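Local atomic coordinates of 5-formaminoimidazole-4-carboxamide-1-(beta)-D-ribofuranosyl 5'-monophosphate synthetase (Methanocaldococcus jannaschii, PDB entry 2R7M), a protein that catalyses the ATP- and formate-dependent formylation of AICAR to FAICAR, a folate-independent step of purine biosynthesis. Residues A[26-31]-A[318-323]; A[204-209]-A[226-231]; A[295-300]-A[307-312]. One frame throughout, in Å; residues are numbered along the deposited sequence.

Contact 1 (A[26-31]-A[318-323]). With AMP (adenosine monophosphate), chain F.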
loop_
_atom_site.group_PDB
_atom_site.type_symbol
_atom_site.label_atom_id
_atom_site.label_comp_id
_atom_site.label_asym_id
_atom_site.label_seq_id
_atom_site.Cartn_x
_atom_site.Cartn_y
_atom_site.Cartn_z
ATOM N N SER A 26 12.832 12.498 -22.851
ATOM C CA SER A 26 12.678 11.553 -23.947
ATOM C C SER A 26 13.235 10.199 -23.549
ATOM O O SER A 26 13.789 10.036 -22.465
ATOM C CB SER A 26 13.400 12.057 -25.204
ATOM O OG SER A 26 13.270 11.138 -26.276
ATOM N N HIS A 27 13.084 9.223 -24.439
ATOM C CA HIS A 27 13.698 7.901 -24.274
ATOM C C HIS A 27 13.130 7.042 -23.131
ATOM O O HIS A 27 12.366 6.107 -23.372
ATOM C CB HIS A 27 15.216 8.030 -24.145
ATOM C CG HIS A 27 15.948 6.739 -24.336
ATOM N ND1 HIS A 27 16.416 5.987 -23.279
ATOM C CD2 HIS A 27 16.292 6.063 -25.462
ATOM C CE1 HIS A 27 17.020 4.905 -23.742
ATOM N NE2 HIS A 27 16.959 4.927 -25.063
ATOM N N THR A 28 13.525 7.351 -21.899
ATOM C CA THR A 28 13.106 6.597 -20.720
ATOM C C THR A 28 12.875 7.537 -19.535
ATOM O O THR A 28 12.952 7.119 -18.379
ATOM C CB THR A 28 14.206 5.601 -20.288
ATOM O OG1 THR A 28 15.485 6.237 -20.390
ATOM C CG2 THR A 28 14.197 4.326 -21.151
ATOM N N SER A 29 12.615 8.809 -19.816
ATOM C CA SER A 29 12.641 9.831 -18.771
ATOM C C SER A 29 11.398 9.827 -17.884
ATOM O O SER A 29 11.438 10.305 -16.764
ATOM C CB SER A 29 12.852 11.221 -19.370
ATOM O OG SER A 29 11.698 11.630 -20.083
ATOM N N LEU A 30 10.294 9.295 -18.393
ATOM C CA LEU A 30 9.067 9.200 -17.610
ATOM C C LEU A 30 9.229 8.411 -16.305
ATOM O O LEU A 30 8.707 8.828 -15.277
ATOM C CB LEU A 30 7.930 8.604 -18.439
ATOM C CG LEU A 30 7.276 9.517 -19.472
ATOM C CD1 LEU A 30 6.144 8.769 -20.160
ATOM C CD2 LEU A 30 6.761 10.783 -18.806
ATOM N N HIS A 31 9.935 7.285 -16.345
ATOM C CA HIS A 31 10.163 6.484 -15.133
ATOM C C HIS A 31 11.449 6.863 -14.402
ATOM O O HIS A 31 11.565 6.634 -13.198
ATOM C CB HIS A 31 10.068 4.967 -15.387
ATOM C CG HIS A 31 11.145 4.411 -16.268
ATOM N ND1 HIS A 31 12.339 3.931 -15.774
ATOM C CD2 HIS A 31 11.195 4.232 -17.610
ATOM C CE1 HIS A 31 13.088 3.500 -16.772
ATOM N NE2 HIS A 31 12.409 3.653 -17.896
ATOM N N GLY A 318 13.627 -0.365 -23.374
ATOM C CA GLY A 318 12.718 -1.441 -23.003
ATOM C C GLY A 318 12.252 -1.423 -21.550
ATOM O O GLY A 318 11.314 -2.137 -21.198
ATOM N N THR A 319 12.901 -0.618 -20.707
ATOM C CA THR A 319 12.529 -0.524 -19.288
ATOM C C THR A 319 11.182 0.152 -19.147
ATOM O O THR A 319 10.556 0.097 -18.091
ATOM C CB THR A 319 13.565 0.249 -18.445
ATOM O OG1 THR A 319 13.858 1.516 -19.056
ATOM C CG2 THR A 319 14.841 -0.540 -18.307
ATOM N N ASN A 320 10.744 0.788 -20.230
ATOM C CA ASN A 320 9.443 1.418 -20.276
ATOM C C ASN A 320 8.322 0.397 -20.164
ATOM O O ASN A 320 7.226 0.744 -19.742
ATOM C CB ASN A 320 9.270 2.250 -21.557
ATOM C CG ASN A 320 10.230 3.425 -21.624
ATOM O OD1 ASN A 320 10.708 3.897 -20.593
ATOM N ND2 ASN A 320 10.514 3.906 -22.842
ATOM N N SER A 321 8.587 -0.853 -20.547
ATOM C CA SER A 321 7.544 -1.878 -20.499
ATOM C C SER A 321 7.160 -2.197 -19.053
ATOM O O SER A 321 6.076 -2.721 -18.815
ATOM C CB SER A 321 7.933 -3.167 -21.278
ATOM O OG SER A 321 8.981 -3.870 -20.627
ATOM N N PHE A 322 8.050 -1.888 -18.101
ATOM C CA PHE A 322 7.743 -2.061 -16.671
ATOM C C PHE A 322 7.851 -0.784 -15.803
ATOM O O PHE A 322 8.424 -0.808 -14.711
ATOM C CB PHE A 322 8.483 -3.271 -16.057
ATOM C CG PHE A 322 9.995 -3.177 -16.090
ATOM C CD1 PHE A 322 10.704 -3.407 -17.267
ATOM C CD2 PHE A 322 10.709 -2.908 -14.927
ATOM C CE1 PHE A 322 12.089 -3.334 -17.294
ATOM C CE2 PHE A 322 12.079 -2.828 -14.945
ATOM C CZ PHE A 322 12.782 -3.043 -16.130
ATOM N N MET A 323 7.301 0.328 -16.283
ATOM C CA MET A 323 7.321 1.576 -15.499
ATOM C C MET A 323 6.482 1.472 -14.209
ATOM O O MET A 323 6.678 2.240 -13.268
ATOM C CB MET A 323 6.831 2.761 -16.330
ATOM C CG MET A 323 7.646 3.031 -17.569
ATOM S SD MET A 323 7.408 4.678 -18.213
ATOM C CE MET A 323 5.770 4.562 -18.943
HETATM P P AMP F . 14.849 8.225 -29.868
HETATM O O1P AMP F . 15.104 8.096 -31.355
HETATM O O2P AMP F . 15.263 9.564 -29.299
HETATM O O3P AMP F . 13.473 7.785 -29.428
HETATM O "O5'" AMP F . 15.815 7.145 -29.163
HETATM C "C5'" AMP F . 17.226 7.141 -29.355
HETATM C "C4'" AMP F . 17.726 5.707 -29.575
HETATM O "O4'" AMP F . 17.486 4.871 -28.433
HETATM C "C3'" AMP F . 17.066 5.011 -30.763
HETATM O "O3'" AMP F . 17.896 5.108 -31.916
HETATM C "C2'" AMP F . 16.901 3.564 -30.341
HETATM O "O2'" AMP F . 17.978 2.746 -30.808
HETATM C "C1'" AMP F . 16.968 3.591 -28.828
HETATM N N9 AMP F . 15.592 3.409 -28.299
HETATM C C8 AMP F . 14.716 4.401 -28.076
HETATM N N7 AMP F . 13.554 3.915 -27.590
HETATM C C5 AMP F . 13.678 2.581 -27.495
HETATM C C6 AMP F . 12.811 1.468 -27.052
HETATM N N6 AMP F . 11.546 1.711 -26.613
HETATM N N1 AMP F . 13.320 0.213 -27.122
HETATM C C2 AMP F . 14.567 -0.021 -27.563
HETATM N N3 AMP F . 15.404 0.942 -27.982
HETATM C C4 AMP F . 15.023 2.245 -27.971
#
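Asn320 reaches across with its amide to the backbone of His27: ND2 donates to His27 O at 2.9 Å, the N-H pointing almost straight at the oxygen (172°), with that oxygen in the amide plane and the donor in the plane of the carbonyl. The other branch of the same amide, OD1, lies at the edge of the His31 ring, 3.0 Å from CD2, and the two flat groups stand 75° apart. A weak bond joins His31 NE2 to Thr319 OG1 at 2.8 Å, bent well away from linear. Thr319 OG1 is also bonded to Asp316 O, while ND1 on the far side of the imidazole is taken by Gly340 N, so the ring is held mainly through ND1, with the weak NE2 bond as a second restraint. With CG of His31 lodged between its own backbone N and carbonyl carbon (chi1 66°), Thr28 O lies over one face of the ring and Thr319 O over the opposite one, both toward the rim.

Packing fills in around these bonds. Thr28 CG2 sits 3.5 Å from Thr319 OG1. Met323 CG lies 3.7 Å from His31 CD2, and the Met323 sulfur lies at the ring edge, also touching Leu30 CB. The His27 ring meets the bound nucleotide at its edge, NE2 3.4 Å from the ribose O4' of AMP in chain F. The turn 26-28, which leads into helix 29-38 of the Rossmann-like N-terminal part, is thus pinned to a 3-10 turn of the ATP-grasp part, beside the AICAR site to which His27 belongs.

Contact 2 (A[204-209]-A[226-231]). With AMP (adenosine monophosphate), chain E; AMP (adenosine monophosphate), chain F.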
loop_
_atom_site.group_PDB
_atom_site.type_symbol
_atom_site.label_atom_id
_atom_site.label_comp_id
_atom_site.label_asym_id
_atom_site.label_seq_id
_atom_site.Cartn_x
_atom_site.Cartn_y
_atom_site.Cartn_z
ATOM N N GLY A 204 15.288 -17.155 -33.173
ATOM C CA GLY A 204 14.917 -17.448 -31.800
ATOM C C GLY A 204 14.030 -16.405 -31.154
ATOM O O GLY A 204 13.534 -15.489 -31.807
ATOM N N THR A 205 13.829 -16.557 -29.853
ATOM C CA THR A 205 12.982 -15.652 -29.109
ATOM C C THR A 205 13.791 -14.482 -28.489
ATOM O O THR A 205 14.829 -14.688 -27.874
ATOM C CB THR A 205 12.169 -16.432 -28.066
ATOM O OG1 THR A 205 12.989 -17.442 -27.478
ATOM C CG2 THR A 205 10.979 -17.115 -28.714
ATOM N N ASN A 206 13.311 -13.262 -28.704
ATOM C CA ASN A 206 13.917 -12.049 -28.172
ATOM C C ASN A 206 13.688 -11.804 -26.681
ATOM O O ASN A 206 12.545 -11.655 -26.222
ATOM C CB ASN A 206 13.387 -10.831 -28.941
ATOM C CG ASN A 206 14.104 -9.533 -28.565
ATOM O OD1 ASN A 206 13.513 -8.461 -28.619
ATOM N ND2 ASN A 206 15.373 -9.633 -28.180
ATOM N N PHE A 207 14.788 -11.754 -25.938
ATOM C CA PHE A 207 14.782 -11.258 -24.565
ATOM C C PHE A 207 15.769 -10.110 -24.441
ATOM O O PHE A 207 16.969 -10.305 -24.564
ATOM C CB PHE A 207 15.159 -12.368 -23.589
ATOM C CG PHE A 207 14.202 -13.528 -23.604
ATOM C CD1 PHE A 207 13.102 -13.542 -22.768
ATOM C CD2 PHE A 207 14.396 -14.598 -24.471
ATOM C CE1 PHE A 207 12.200 -14.602 -22.788
ATOM C CE2 PHE A 207 13.498 -15.655 -24.495
ATOM C CZ PHE A 207 12.401 -15.653 -23.651
ATOM N N CYS A 208 15.261 -8.900 -24.235
ATOM C CA CYS A 208 16.133 -7.806 -23.863
ATOM C C CYS A 208 16.177 -7.758 -22.335
ATOM O O CYS A 208 15.207 -7.402 -21.680
ATOM C CB CYS A 208 15.668 -6.490 -24.470
ATOM S SG CYS A 208 15.348 -6.592 -26.262
ATOM N N ILE A 209 17.311 -8.154 -21.781
ATOM C CA ILE A 209 17.429 -8.352 -20.351
ATOM C C ILE A 209 18.023 -7.120 -19.692
ATOM O O ILE A 209 19.105 -6.668 -20.041
ATOM C CB ILE A 209 18.212 -9.627 -20.039
ATOM C CG1 ILE A 209 17.514 -10.810 -20.722
ATOM C CG2 ILE A 209 18.266 -9.879 -18.544
ATOM C CD1 ILE A 209 18.413 -11.982 -20.993
ATOM N N ASP A 226 12.051 -7.290 -21.817
ATOM C CA ASP A 226 11.082 -7.019 -22.868
ATOM C C ASP A 226 11.496 -7.657 -24.199
ATOM O O ASP A 226 12.647 -8.052 -24.400
ATOM C CB ASP A 226 10.923 -5.504 -23.079
ATOM C CG ASP A 226 12.142 -4.867 -23.771
ATOM O OD1 ASP A 226 13.192 -4.713 -23.111
ATOM O OD2 ASP A 226 12.047 -4.490 -24.970
ATOM N N LYS A 227 10.548 -7.726 -25.123
ATOM C CA LYS A 227 10.880 -7.983 -26.513
ATOM C C LYS A 227 10.528 -6.743 -27.335
ATOM O O LYS A 227 9.554 -6.049 -27.052
ATOM C CB LYS A 227 10.164 -9.232 -27.033
ATOM C CG LYS A 227 8.684 -9.058 -27.294
ATOM C CD LYS A 227 8.083 -10.348 -27.828
ATOM C CE LYS A 227 7.020 -10.061 -28.870
ATOM N NZ LYS A 227 6.386 -11.296 -29.394
ATOM N N ARG A 228 11.344 -6.463 -28.342
ATOM C CA ARG A 228 11.129 -5.328 -29.225
ATOM C C ARG A 228 9.880 -5.484 -30.077
ATOM O O ARG A 228 9.463 -6.599 -30.413
ATOM C CB ARG A 228 12.330 -5.134 -30.157
ATOM C CG ARG A 228 13.669 -5.097 -29.463
ATOM C CD ARG A 228 13.713 -3.973 -28.449
ATOM N NE ARG A 228 15.082 -3.557 -28.161
ATOM C CZ ARG A 228 15.520 -3.183 -26.961
ATOM N NH1 ARG A 228 14.704 -3.187 -25.917
ATOM N NH2 ARG A 228 16.786 -2.822 -26.801
ATOM N N TYR A 229 9.293 -4.343 -30.424
ATOM C CA TYR A 229 8.156 -4.278 -31.325
ATOM C C TYR A 229 8.617 -3.341 -32.432
ATOM O O TYR A 229 8.700 -2.121 -32.242
ATOM C CB TYR A 229 6.943 -3.718 -30.586
ATOM C CG TYR A 229 5.610 -4.053 -31.186
ATOM C CD1 TYR A 229 5.428 -5.215 -31.928
ATOM C CD2 TYR A 229 4.512 -3.224 -30.984
ATOM C CE1 TYR A 229 4.195 -5.529 -32.465
ATOM C CE2 TYR A 229 3.277 -3.534 -31.507
ATOM C CZ TYR A 229 3.130 -4.689 -32.253
ATOM O OH TYR A 229 1.915 -5.007 -32.798
ATOM N N GLU A 230 8.959 -3.918 -33.579
ATOM C CA GLU A 230 9.626 -3.158 -34.628
ATOM C C GLU A 230 8.805 -3.028 -35.911
ATOM O O GLU A 230 8.080 -3.935 -36.298
ATOM C CB GLU A 230 11.002 -3.766 -34.889
ATOM C CG GLU A 230 11.933 -3.584 -33.704
ATOM C CD GLU A 230 13.157 -4.466 -33.756
ATOM O OE1 GLU A 230 13.081 -5.574 -34.331
ATOM O OE2 GLU A 230 14.193 -4.054 -33.201
ATOM N N SER A 231 8.909 -1.874 -36.554
ATOM C CA SER A 231 8.195 -1.618 -37.799
ATOM C C SER A 231 9.252 -1.415 -38.896
ATOM O O SER A 231 10.257 -0.766 -38.651
ATOM C CB SER A 231 7.311 -0.378 -37.637
ATOM O OG SER A 231 6.313 -0.290 -38.642
HETATM P P AMP E . 20.117 -3.748 -33.950
HETATM O O1P AMP E . 19.747 -3.420 -32.523
HETATM O O2P AMP E . 20.012 -2.604 -34.919
HETATM O O3P AMP E . 21.347 -4.617 -34.045
HETATM O "O5'" AMP E . 18.980 -4.746 -34.486
HETATM C "C5'" AMP E . 17.715 -4.274 -34.923
HETATM C "C4'" AMP E . 16.808 -5.490 -34.899
HETATM O "O4'" AMP E . 17.232 -6.435 -35.893
HETATM C "C3'" AMP E . 16.912 -6.235 -33.574
HETATM O "O3'" AMP E . 16.046 -5.719 -32.555
HETATM C "C2'" AMP E . 16.562 -7.655 -33.970
HETATM O "O2'" AMP E . 15.149 -7.852 -33.912
HETATM C "C1'" AMP E . 17.063 -7.767 -35.411
HETATM N N9 AMP E . 18.389 -8.415 -35.343
HETATM C C8 AMP E . 19.537 -7.791 -35.010
HETATM N N7 AMP E . 20.579 -8.656 -34.998
HETATM C C5 AMP E . 20.094 -9.866 -35.345
HETATM C C6 AMP E . 20.662 -11.215 -35.553
HETATM N N6 AMP E . 21.981 -11.452 -35.361
HETATM N N1 AMP E . 19.814 -12.203 -35.900
HETATM C C2 AMP E . 18.493 -11.984 -36.074
HETATM N N3 AMP E . 17.911 -10.783 -35.914
HETATM C C4 AMP E . 18.645 -9.706 -35.551
HETATM P P AMP F . 14.849 8.225 -29.868
HETATM O O1P AMP F . 15.104 8.096 -31.355
HETATM O O2P AMP F . 15.263 9.564 -29.299
HETATM O O3P AMP F . 13.473 7.785 -29.428
HETATM O "O5'" AMP F . 15.815 7.145 -29.163
HETATM C "C5'" AMP F . 17.226 7.141 -29.355
HETATM C "C4'" AMP F . 17.726 5.707 -29.575
HETATM O "O4'" AMP F . 17.486 4.871 -28.433
HETATM C "C3'" AMP F . 17.066 5.011 -30.763
HETATM O "O3'" AMP F . 17.896 5.108 -31.916
HETATM C "C2'" AMP F . 16.901 3.564 -30.341
HETATM O "O2'" AMP F . 17.978 2.746 -30.808
HETATM C "C1'" AMP F . 16.968 3.591 -28.828
HETATM N N9 AMP F . 15.592 3.409 -28.299
HETATM C C8 AMP F . 14.716 4.401 -28.076
HETATM N N7 AMP F . 13.554 3.915 -27.590
HETATM C C5 AMP F . 13.678 2.581 -27.495
HETATM C C6 AMP F . 12.811 1.468 -27.052
HETATM N N6 AMP F . 11.546 1.711 -26.613
HETATM N N1 AMP F . 13.320 0.213 -27.122
HETATM C C2 AMP F . 14.567 -0.021 -27.563
HETATM N N3 AMP F . 15.404 0.942 -27.982
HETATM C C4 AMP F . 15.023 2.245 -27.971
HETATM O O HOH W 1 11.485 -9.063 -31.157
#
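Asn206 swings CG opposite its backbone N (chi1 -173°), which carries OD1 over to the neighbouring strand, where it accepts a hydrogen bond from Arg228 N at 3.0 Å, nearly linear and in the carbonyl plane. Arg228 starts with CG opposite its carbonyl carbon (chi1 -51°) and then bends at chi2, which brings its guanidinium back beside Cys208. The sulfur of Cys208 lies over one face of that group, SG to CZ 3.5 Å; over the centre of the opposite face stands the C2 edge of the adenine of AMP in chain F, C2 3.4 Å from CZ. At the rim, Arg228 NH1 forms a salt bridge to Asp226 OD2 at 3.1 Å, using the syn lone pair of the carboxylate, and NH2 has a second acidic partner in Asp316. The other carboxylate oxygen, Asp226 OD1, is bonded to His210. A leucine in place of Arg228 would probably cost Asp226 and Asp316 their shared arginine and open a gap between Cys208 SG and the adenine C2.

The backbones pair fully at one place: Cys208 N to Asp226 O is 2.8 Å and Asp226 N to Cys208 O 3.2 Å, an antiparallel hydrogen-bonded pair. Beyond it the strands splay, their short axes 115° apart, and the Asn206 side chain spans the widening gap. Further along, Glu230 grips the ribose of AMP in chain E, OE2 taking O3' at 2.6 Å and OE1 taking O2', as befits its place in the ATP site. This hairpin forms the middle of an antiparallel sheet: strand 292-300 flanks strand 205-214, with Asn206 ND2 bonded to Ser298 O, and strand 253-263 flanks strand 219-230, supplying Asn258 to Asp226 OD2.

Contact 3 (A[295-300]-A[307-312]). With AMP (adenosine monophosphate), chain E.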
loop_
_atom_site.group_PDB
_atom_site.type_symbol
_atom_site.label_atom_id
_atom_site.label_comp_id
_atom_site.label_asym_id
_atom_site.label_seq_id
_atom_site.Cartn_x
_atom_site.Cartn_y
_atom_site.Cartn_z
ATOM N N CYS A 295 21.710 -3.410 -20.413
ATOM C CA CYS A 295 20.829 -4.348 -21.111
ATOM C C CYS A 295 21.609 -5.263 -22.054
ATOM O O CYS A 295 22.414 -4.796 -22.863
ATOM C CB CYS A 295 19.788 -3.565 -21.917
ATOM S SG CYS A 295 18.582 -4.564 -22.810
ATOM N N LEU A 296 21.370 -6.563 -21.947
ATOM C CA LEU A 296 21.801 -7.502 -22.974
ATOM C C LEU A 296 20.613 -7.830 -23.861
ATOM O O LEU A 296 19.623 -8.398 -23.398
ATOM C CB LEU A 296 22.370 -8.779 -22.347
ATOM C CG LEU A 296 23.678 -8.560 -21.584
ATOM C CD1 LEU A 296 24.277 -9.891 -21.130
ATOM C CD2 LEU A 296 24.665 -7.766 -22.428
ATOM N N GLN A 297 20.696 -7.451 -25.130
ATOM C CA GLN A 297 19.629 -7.752 -26.090
ATOM C C GLN A 297 19.965 -9.044 -26.822
ATOM O O GLN A 297 20.856 -9.088 -27.664
ATOM C CB GLN A 297 19.461 -6.595 -27.058
ATOM C CG GLN A 297 19.234 -5.290 -26.330
ATOM C CD GLN A 297 19.742 -4.102 -27.093
ATOM O OE1 GLN A 297 20.553 -3.325 -26.584
ATOM N NE2 GLN A 297 19.267 -3.943 -28.324
ATOM N N SER A 298 19.255 -10.104 -26.475
ATOM C CA SER A 298 19.621 -11.434 -26.920
ATOM C C SER A 298 18.505 -12.168 -27.666
ATOM O O SER A 298 17.359 -11.713 -27.731
ATOM C CB SER A 298 20.088 -12.258 -25.719
ATOM O OG SER A 298 19.096 -12.261 -24.710
ATOM N N LEU A 299 18.864 -13.302 -28.251
ATOM C CA LEU A 299 17.900 -14.164 -28.899
ATOM C C LEU A 299 18.160 -15.552 -28.368
ATOM O O LEU A 299 19.304 -15.968 -28.258
ATOM C CB LEU A 299 18.061 -14.113 -30.423
ATOM C CG LEU A 299 17.583 -12.815 -31.089
ATOM C CD1 LEU A 299 18.277 -12.558 -32.434
ATOM C CD2 LEU A 299 16.059 -12.796 -31.228
ATOM N N CYS A 300 17.100 -16.252 -27.994
ATOM C CA CYS A 300 17.245 -17.585 -27.438
ATOM C C CYS A 300 16.975 -18.608 -28.534
ATOM O O CYS A 300 15.865 -18.692 -29.055
ATOM C CB CYS A 300 16.294 -17.792 -26.245
ATOM S SG CYS A 300 16.498 -19.363 -25.406
ATOM N N VAL A 307 21.922 -15.683 -27.250
ATOM C CA VAL A 307 22.953 -15.074 -28.076
ATOM C C VAL A 307 22.719 -13.570 -28.110
ATOM O O VAL A 307 21.640 -13.115 -28.466
ATOM C CB VAL A 307 22.932 -15.659 -29.525
ATOM C CG1 VAL A 307 23.980 -14.985 -30.423
ATOM C CG2 VAL A 307 23.148 -17.158 -29.495
ATOM N N VAL A 308 23.737 -12.802 -27.750
ATOM C CA VAL A 308 23.608 -11.359 -27.624
ATOM C C VAL A 308 24.039 -10.633 -28.910
ATOM O O VAL A 308 25.180 -10.754 -29.340
ATOM C CB VAL A 308 24.471 -10.857 -26.429
ATOM C CG1 VAL A 308 24.276 -9.368 -26.192
ATOM C CG2 VAL A 308 24.145 -11.656 -25.189
ATOM N N PHE A 309 23.130 -9.865 -29.504
ATOM C CA PHE A 309 23.412 -9.164 -30.752
ATOM C C PHE A 309 23.603 -7.669 -30.529
ATOM O O PHE A 309 23.940 -6.922 -31.454
ATOM C CB PHE A 309 22.286 -9.396 -31.771
ATOM C CG PHE A 309 20.930 -8.917 -31.309
ATOM C CD1 PHE A 309 20.565 -7.585 -31.443
ATOM C CD2 PHE A 309 20.015 -9.806 -30.758
ATOM C CE1 PHE A 309 19.328 -7.143 -31.023
ATOM C CE2 PHE A 309 18.766 -9.368 -30.337
ATOM C CZ PHE A 309 18.426 -8.035 -30.467
ATOM N N GLU A 310 23.382 -7.236 -29.296
ATOM C CA GLU A 310 23.448 -5.827 -28.964
ATOM C C GLU A 310 23.525 -5.685 -27.447
ATOM O O GLU A 310 23.210 -6.615 -26.703
ATOM C CB GLU A 310 22.216 -5.108 -29.527
ATOM C CG GLU A 310 22.326 -3.593 -29.619
ATOM C CD GLU A 310 23.486 -3.129 -30.484
ATOM O OE1 GLU A 310 24.132 -2.121 -30.118
ATOM O OE2 GLU A 310 23.754 -3.769 -31.528
ATOM N N MET A 311 23.979 -4.528 -26.992
ATOM C CA MET A 311 24.000 -4.225 -25.574
ATOM C C MET A 311 23.922 -2.724 -25.396
ATOM O O MET A 311 24.251 -1.964 -26.310
ATOM C CB MET A 311 25.260 -4.776 -24.902
ATOM C CG MET A 311 26.524 -4.002 -25.227
ATOM S SD MET A 311 27.736 -4.030 -23.891
ATOM C CE MET A 311 27.059 -2.803 -22.788
ATOM N N SER A 312 23.464 -2.296 -24.226
ATOM C CA SER A 312 23.513 -0.886 -23.868
ATOM C C SER A 312 24.325 -0.750 -22.590
ATOM O O SER A 312 24.320 -1.649 -21.748
ATOM C CB SER A 312 22.104 -0.325 -23.675
ATOM O OG SER A 312 21.559 -0.760 -22.443
HETATM P P AMP E . 20.117 -3.748 -33.950
HETATM O O1P AMP E . 19.747 -3.420 -32.523
HETATM O O2P AMP E . 20.012 -2.604 -34.919
HETATM O O3P AMP E . 21.347 -4.617 -34.045
HETATM O "O5'" AMP E . 18.980 -4.746 -34.486
HETATM C "C5'" AMP E . 17.715 -4.274 -34.923
HETATM C "C4'" AMP E . 16.808 -5.490 -34.899
HETATM O "O4'" AMP E . 17.232 -6.435 -35.893
HETATM C "C3'" AMP E . 16.912 -6.235 -33.574
HETATM O "O3'" AMP E . 16.046 -5.719 -32.555
HETATM C "C2'" AMP E . 16.562 -7.655 -33.970
HETATM O "O2'" AMP E . 15.149 -7.852 -33.912
HETATM C "C1'" AMP E . 17.063 -7.767 -35.411
HETATM N N9 AMP E . 18.389 -8.415 -35.343
HETATM C C8 AMP E . 19.537 -7.791 -35.010
HETATM N N7 AMP E . 20.579 -8.656 -34.998
HETATM C C5 AMP E . 20.094 -9.866 -35.345
HETATM C C6 AMP E . 20.662 -11.215 -35.553
HETATM N N6 AMP E . 21.981 -11.452 -35.361
HETATM N N1 AMP E . 19.814 -12.203 -35.900
HETATM C C2 AMP E . 18.493 -11.984 -36.074
HETATM N N3 AMP E . 17.911 -10.783 -35.914
HETATM C C4 AMP E . 18.645 -9.706 -35.551
#
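Gln297 O is held by the backbone N of Phe309 at 3.0 Å, nearly along the C=O axis, while Val308 CA brings a C-H toward the same oxygen. The Phe309 ring folds back over it as well: with CG between its own backbone N and carbonyl carbon (chi1 60°), the ring lays one face on Gln297 O, which sits 3.3 Å from CD2. Gln297 CB adds an off-centre CH-pi contact to that ring, its distance to the centroid 4.3 Å. One face of the ring thus rests on the neighbouring strand, and CE1 comes 3.6 Å from the ribose C3' of AMP in chain E.

Phe309 and Glu310 both stand opposite Gln297, which makes this a classic beta bulge in the antiparallel hairpin of strands 292-300 and 306-312 in the ATP-grasp part. On the Cys295 side of the bulge, Gln297 N bonds to Glu310 O at 3.1 Å, the donor well above the carbonyl plane, and Ser312 N bonds to Cys295 O. On the Leu299 side, Leu299 and Val307 exchange two backbone bonds, each 2.8 Å between N and O.

Gln297 and Glu310 lie side by side on the same face of the sheet; both are predicted to bind magnesium, though Glu310 is poorly ordered here. Leu299 CD1 lies 3.7 Å from Phe309 CD2, the two side chains crossing at about a right angle, and Leu299 CD1 also meets the adenine of AMP in chain E. On the other face of the sheet Leu296 CD2 packs between Val308 CG1 and Met311 CB, with Met274 of helix 268-285 lying against both Leu296 and Val308.

Overall arrangement
Contacts 2 and 3 belong to one antiparallel sheet, their centres about 9 Å apart, and are stitched together where strands 205-214 and 292-300 run side by side: Thr205 O lies 2.8 Å from Cys300 N, and Ile209 N is equally far from Leu296 O. Together they border the AMP of chain E in the ATP site. Contact 1 lies about 15 Å from contact 2, centre to centre, yet touches it, Gly318 CA coming to 3.3 Å from Asp226 OD1; these two share the AMP of chain F, beside the AICAR-binding residues His27 and Asn258. Contact 2 touches both nucleotides, through Glu230 and Arg228, while contacts 1 and 3 stay about 7 Å apart at their nearest atoms.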